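Local coordinates for FERM, ARHGEF and pleckstrin domain-containing protein 2 (Mus musculus, PDB 6D2K) that acts as a guanine nucleotide exchange factor that activates RAC1, here represented by its FERM domain alone, at residues F88-G93 with V212-V217; Y99-F104 with Q182-A187. All blocks are in the same frame, centred on the assembly; numbering follows the deposited sequence.

The two contacts illustrate how a three-lobed FERM module is held together at two levels, between lobes and within one. Contact 2 joins helices 98-113 and 176-187, both of the central helical lobe. Contact 1 reaches from the loop between strand 79-85 of the ubiquitin-like lobe and helix 98-113 to the turn linking strands 207-213 and 216-221 of the C-terminal PH-like lobe. Their centres lie about 14 Å apart, and along the chain contact 2 is nested within the loop that contact 1 closes. They also touch directly: Pro89 packs on Phe104 and Pro92 on Leu184, so that the linker meeting the PH-like lobe also rests on the paired helices.

Contact 1: residues F88-G93 with V212-V217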
loop_
_atom_site.group_PDB
_atom_site.type_symbol
_atom_site.label_atom_id
_atom_site.label_comp_id
_atom_site.label_asym_id
_atom_site.label_seq_id
_atom_site.Cartn_x
_atom_site.Cartn_y
_atom_site.Cartn_z
ATOM N N PHE A 88 -4.207 4.647 3.356
ATOM C CA PHE A 88 -4.226 4.033 4.682
ATOM C C PHE A 88 -4.723 5.038 5.736
ATOM O O PHE A 88 -4.020 6.005 6.069
ATOM C CB PHE A 88 -2.817 3.555 5.044
ATOM C CG PHE A 88 -2.353 2.341 4.261
ATOM C CD1 PHE A 88 -2.463 1.079 4.819
ATOM C CD2 PHE A 88 -1.789 2.462 3.003
ATOM C CE1 PHE A 88 -2.039 -0.050 4.125
ATOM C CE2 PHE A 88 -1.361 1.331 2.296
ATOM C CZ PHE A 88 -1.488 0.081 2.864
ATOM N N PRO A 89 -5.945 4.836 6.251
ATOM C CA PRO A 89 -6.423 5.775 7.274
ATOM C C PRO A 89 -5.845 5.411 8.640
ATOM O O PRO A 89 -5.379 4.288 8.831
ATOM C CB PRO A 89 -7.933 5.550 7.253
ATOM C CG PRO A 89 -8.065 4.080 6.948
ATOM C CD PRO A 89 -6.943 3.787 5.964
ATOM N N PRO A 90 -5.860 6.358 9.587
ATOM C CA PRO A 90 -5.275 6.104 10.904
ATOM C C PRO A 90 -6.003 5.016 11.705
ATOM O O PRO A 90 -5.353 4.348 12.511
ATOM C CB PRO A 90 -5.383 7.466 11.606
ATOM C CG PRO A 90 -6.424 8.212 10.849
ATOM C CD PRO A 90 -6.375 7.728 9.443
ATOM N N ASP A 91 -7.303 4.829 11.488
ATOM C CA ASP A 91 -8.083 3.859 12.276
ATOM C C ASP A 91 -8.871 2.943 11.347
ATOM O O ASP A 91 -10.076 3.103 11.184
ATOM C CB ASP A 91 -9.029 4.596 13.239
ATOM C CG ASP A 91 -9.491 3.728 14.413
ATOM O OD1 ASP A 91 -9.301 2.493 14.371
ATOM O OD2 ASP A 91 -10.045 4.294 15.387
ATOM N N PRO A 92 -8.191 1.972 10.724
ATOM C CA PRO A 92 -8.896 1.126 9.757
ATOM C C PRO A 92 -9.928 0.202 10.417
ATOM O O PRO A 92 -10.818 -0.307 9.732
ATOM C CB PRO A 92 -7.769 0.304 9.110
ATOM C CG PRO A 92 -6.636 0.358 10.081
ATOM C CD PRO A 92 -6.749 1.679 10.798
ATOM N N GLY A 93 -9.823 0.004 11.728
ATOM C CA GLY A 93 -10.837 -0.748 12.446
ATOM C C GLY A 93 -12.191 -0.069 12.336
ATOM O O GLY A 93 -13.245 -0.714 12.469
ATOM N N VAL A 212 4.457 9.421 2.218
ATOM C CA VAL A 212 3.292 10.249 2.493
ATOM C C VAL A 212 2.268 9.448 3.292
ATOM O O VAL A 212 2.153 8.223 3.141
ATOM C CB VAL A 212 2.683 10.842 1.194
ATOM C CG1 VAL A 212 2.106 9.750 0.326
ATOM C CG2 VAL A 212 1.637 11.908 1.527
ATOM N N SER A 213 1.557 10.130 4.180
ATOM C CA SER A 213 0.582 9.458 5.047
ATOM C C SER A 213 -0.614 10.383 5.260
ATOM O O SER A 213 -0.636 11.514 4.766
ATOM C CB SER A 213 1.204 9.130 6.402
ATOM O OG SER A 213 1.305 10.316 7.197
ATOM N N HIS A 214 -1.608 9.902 6.004
ATOM C CA HIS A 214 -2.774 10.707 6.320
ATOM C C HIS A 214 -2.367 11.985 7.074
ATOM O O HIS A 214 -3.118 12.967 7.109
ATOM C CB HIS A 214 -3.775 9.877 7.145
ATOM C CG HIS A 214 -3.293 9.549 8.521
ATOM N ND1 HIS A 214 -2.563 8.415 8.802
ATOM C CD2 HIS A 214 -3.433 10.210 9.695
ATOM C CE1 HIS A 214 -2.265 8.395 10.089
ATOM N NE2 HIS A 214 -2.777 9.476 10.652
ATOM N N MET A 215 -1.176 11.977 7.661
ATOM C CA MET A 215 -0.719 13.140 8.434
ATOM C C MET A 215 -0.011 14.202 7.603
ATOM O O MET A 215 -0.047 15.383 7.941
ATOM C CB MET A 215 0.223 12.714 9.544
ATOM C CG MET A 215 0.031 13.501 10.811
ATOM S SD MET A 215 -1.133 12.593 11.833
ATOM C CE MET A 215 -0.142 11.134 12.143
ATOM N N GLY A 216 0.654 13.782 6.534
ATOM C CA GLY A 216 1.424 14.713 5.724
ATOM C C GLY A 216 2.551 14.040 4.963
ATOM O O GLY A 216 2.559 12.820 4.771
ATOM N N VAL A 217 3.502 14.852 4.504
ATOM C CA VAL A 217 4.652 14.340 3.794
ATOM C C VAL A 217 5.754 14.047 4.785
ATOM O O VAL A 217 6.021 14.838 5.698
ATOM C CB VAL A 217 5.114 15.326 2.714
ATOM C CG1 VAL A 217 6.345 14.789 1.976
ATOM C CG2 VAL A 217 3.967 15.556 1.751
HETATM O O HOH W 1 -1.539 6.968 5.983
#
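Pro90 lies over one face of the His214 imidazole, a CH-pi contact in which CB stands 3.7 Å from the ring centroid and 23° off its normal. CB is displaced toward the rim, where it meets NE2 of His214 at 3.4 Å, while CD of Pro90 sits over the other end of the ring, 3.7 Å from CG of His214. The histidine's chi1 of 68° places CG between the backbone N and the carbonyl carbon and directs the ring at the proline. No direct hydrogen bond crosses the contact; instead one water donates to Phe88 O at 2.7 Å and accepts from His214 N at 2.9 Å, tying the two backbones together beside the proline-imidazole contact. Behind His214, the link between the strands contains an ST turn, Met215 N donating to Ser213 OG (3.0 Å, 150°), and paired backbone bonds between Ser213 and Gly216 close it. The hydroxyls of Tyr280 and Tyr193 are hydrogen-bonded to Phe88 N and Pro89 O. The contact joins the loop leading from the ubiquitin-like lobe into helix 98-113 to the 207-213/216-221 hairpin of the PH-like lobe, an interlobe contact of the FERM cloverleaf, with Phe284 of helix 267-284 packed against both Pro89 and His214.

Contact 2: residues Y99-F104 with Q182-A187; sequences YTRYLF and QVLEIA
Leu184 turns CG anti to its own carbonyl carbon: chi1 (-51°) sends the chain out toward helix 98-113, and chi2 near anti (-168°) sets its two methyls on neighbouring turns of that helix. CD1 goes to Arg101, 3.9 Å from CB and 4.0 Å from CG of that residue; CD2 lies 3.9 Å from CB of Phe104 and close to the carbonyl O of Arg101. One branched side chain is in this way fitted between residues three apart, the spacing of side chains on a single helical face. Arg101 offers only the aliphatic root of its chain, which Leu184 meets at about a right angle. With a bend at chi3 (-69°), the chain then carries its guanidinium away from the leucine, and NH1 makes a weak hydrogen bond to Leu95 O. Phe104 likewise touches through CB while its ring leads off, away from Leu184. The interface is consequently apolar, with no hydrogen bond between the segments, and the nearest CA atoms across the pair, those of Phe104 and Leu184, are 7.5 Å apart. Leu108, one turn further along helix 98-113, continues the surface under Leu184 and Ala187, while Val183 and Ile186 pack on helix 121-136. The contact thus packs the first helix of the all-helical central lobe of the FERM domain (F2, acyl-CoA-binding-protein-like) against its last, within that lobe's apolar interior.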
loop_
_atom_site.group_PDB
_atom_site.type_symbol
_atom_site.label_atom_id
_atom_site.label_comp_id
_atom_site.label_asym_id
_atom_site.label_seq_id
_atom_site.Cartn_x
_atom_site.Cartn_y
_atom_site.Cartn_z
ATOM N N TYR A 99 -15.935 -6.649 5.346
ATOM C CA TYR A 99 -15.196 -7.054 4.150
ATOM C C TYR A 99 -13.999 -6.136 3.886
ATOM O O TYR A 99 -12.926 -6.600 3.504
ATOM C CB TYR A 99 -16.111 -7.108 2.923
ATOM C CG TYR A 99 -15.406 -7.582 1.679
ATOM C CD1 TYR A 99 -14.939 -8.883 1.589
ATOM C CD2 TYR A 99 -15.208 -6.731 0.607
ATOM C CE1 TYR A 99 -14.288 -9.328 0.461
ATOM C CE2 TYR A 99 -14.564 -7.169 -0.533
ATOM C CZ TYR A 99 -14.100 -8.456 -0.588
ATOM O OH TYR A 99 -13.460 -8.889 -1.721
ATOM N N THR A 100 -14.179 -4.842 4.102
ATOM C CA THR A 100 -13.086 -3.893 3.881
ATOM C C THR A 100 -11.993 -4.176 4.904
ATOM O O THR A 100 -10.806 -4.125 4.586
ATOM C CB THR A 100 -13.535 -2.433 4.044
ATOM O OG1 THR A 100 -14.785 -2.233 3.379
ATOM C CG2 THR A 100 -12.498 -1.479 3.438
ATOM N N ARG A 101 -12.380 -4.451 6.149
ATOM C CA ARG A 101 -11.371 -4.717 7.165
ATOM C C ARG A 101 -10.598 -5.988 6.845
ATOM O O ARG A 101 -9.398 -6.085 7.127
ATOM C CB ARG A 101 -12.030 -4.826 8.544
ATOM C CG ARG A 101 -12.696 -3.521 8.967
ATOM C CD ARG A 101 -13.111 -3.555 10.436
ATOM N NE ARG A 101 -14.209 -4.480 10.719
ATOM C CZ ARG A 101 -15.501 -4.179 10.616
ATOM N NH1 ARG A 101 -15.883 -2.977 10.208
ATOM N NH2 ARG A 101 -16.420 -5.091 10.923
ATOM N N TYR A 102 -11.310 -6.971 6.297
ATOM C CA TYR A 102 -10.704 -8.207 5.794
ATOM C C TYR A 102 -9.656 -7.892 4.714
ATOM O O TYR A 102 -8.525 -8.366 4.789
ATOM C CB TYR A 102 -11.794 -9.140 5.258
ATOM C CG TYR A 102 -11.315 -10.245 4.346
ATOM C CD1 TYR A 102 -10.461 -11.245 4.803
ATOM C CD2 TYR A 102 -11.737 -10.297 3.023
ATOM C CE1 TYR A 102 -10.035 -12.261 3.957
ATOM C CE2 TYR A 102 -11.326 -11.316 2.173
ATOM C CZ TYR A 102 -10.478 -12.297 2.647
ATOM O OH TYR A 102 -10.064 -13.311 1.813
ATOM N N LEU A 103 -10.021 -7.076 3.731
ATOM C CA LEU A 103 -9.043 -6.707 2.695
ATOM C C LEU A 103 -7.841 -5.960 3.272
ATOM O O LEU A 103 -6.710 -6.185 2.845
ATOM C CB LEU A 103 -9.695 -5.897 1.577
ATOM C CG LEU A 103 -10.721 -6.664 0.736
ATOM C CD1 LEU A 103 -11.111 -5.806 -0.459
ATOM C CD2 LEU A 103 -10.208 -8.039 0.294
ATOM N N PHE A 104 -8.071 -5.086 4.254
ATOM C CA PHE A 104 -6.945 -4.387 4.876
ATOM C C PHE A 104 -6.015 -5.357 5.609
ATOM O O PHE A 104 -4.799 -5.201 5.562
ATOM C CB PHE A 104 -7.421 -3.276 5.831
ATOM C CG PHE A 104 -7.484 -1.911 5.189
ATOM C CD1 PHE A 104 -6.529 -0.951 5.493
ATOM C CD2 PHE A 104 -8.492 -1.583 4.292
ATOM C CE1 PHE A 104 -6.563 0.307 4.906
ATOM C CE2 PHE A 104 -8.539 -0.312 3.699
ATOM C CZ PHE A 104 -7.571 0.634 4.010
ATOM N N GLN A 182 -7.778 -7.353 15.244
ATOM C CA GLN A 182 -6.536 -7.328 16.005
ATOM C C GLN A 182 -5.345 -7.022 15.104
ATOM O O GLN A 182 -4.429 -6.329 15.511
ATOM C CB GLN A 182 -6.322 -8.650 16.726
ATOM C CG GLN A 182 -7.425 -8.958 17.704
ATOM C CD GLN A 182 -6.996 -8.724 19.113
ATOM O OE1 GLN A 182 -6.993 -9.649 19.934
ATOM N NE2 GLN A 182 -6.601 -7.491 19.411
ATOM N N VAL A 183 -5.341 -7.565 13.893
ATOM C CA VAL A 183 -4.260 -7.262 12.948
ATOM C C VAL A 183 -4.207 -5.750 12.692
ATOM O O VAL A 183 -3.123 -5.138 12.731
ATOM C CB VAL A 183 -4.412 -8.061 11.633
ATOM C CG1 VAL A 183 -3.481 -7.503 10.544
ATOM C CG2 VAL A 183 -4.130 -9.537 11.869
ATOM N N LEU A 184 -5.377 -5.155 12.455
ATOM C CA LEU A 184 -5.480 -3.724 12.180
ATOM C C LEU A 184 -5.037 -2.897 13.389
ATOM O O LEU A 184 -4.365 -1.875 13.244
ATOM C CB LEU A 184 -6.897 -3.309 11.762
ATOM C CG LEU A 184 -7.573 -4.093 10.635
ATOM C CD1 LEU A 184 -8.832 -3.381 10.148
ATOM C CD2 LEU A 184 -6.629 -4.355 9.486
ATOM N N GLU A 185 -5.423 -3.348 14.577
ATOM C CA GLU A 185 -5.102 -2.634 15.812
ATOM C C GLU A 185 -3.604 -2.614 16.093
ATOM O O GLU A 185 -3.039 -1.581 16.509
ATOM C CB GLU A 185 -5.856 -3.274 16.981
ATOM C CG GLU A 185 -7.238 -2.697 17.154
ATOM C CD GLU A 185 -7.184 -1.203 17.444
ATOM O OE1 GLU A 185 -7.885 -0.432 16.754
ATOM O OE2 GLU A 185 -6.422 -0.802 18.351
ATOM N N ILE A 186 -2.960 -3.753 15.873
ATOM C CA ILE A 186 -1.518 -3.867 16.033
ATOM C C ILE A 186 -0.810 -3.041 14.958
ATOM O O ILE A 186 0.049 -2.216 15.261
ATOM C CB ILE A 186 -1.054 -5.331 15.924
ATOM C CG1 ILE A 186 -1.525 -6.131 17.145
ATOM C CG2 ILE A 186 0.457 -5.401 15.801
ATOM C CD1 ILE A 186 -1.453 -7.657 16.959
ATOM N N ALA A 187 -1.188 -3.257 13.702
ATOM C CA ALA A 187 -0.501 -2.607 12.582
ATOM C C ALA A 187 -0.594 -1.092 12.584
ATOM O O ALA A 187 0.368 -0.423 12.217
ATOM C CB ALA A 187 -1.026 -3.146 11.274
#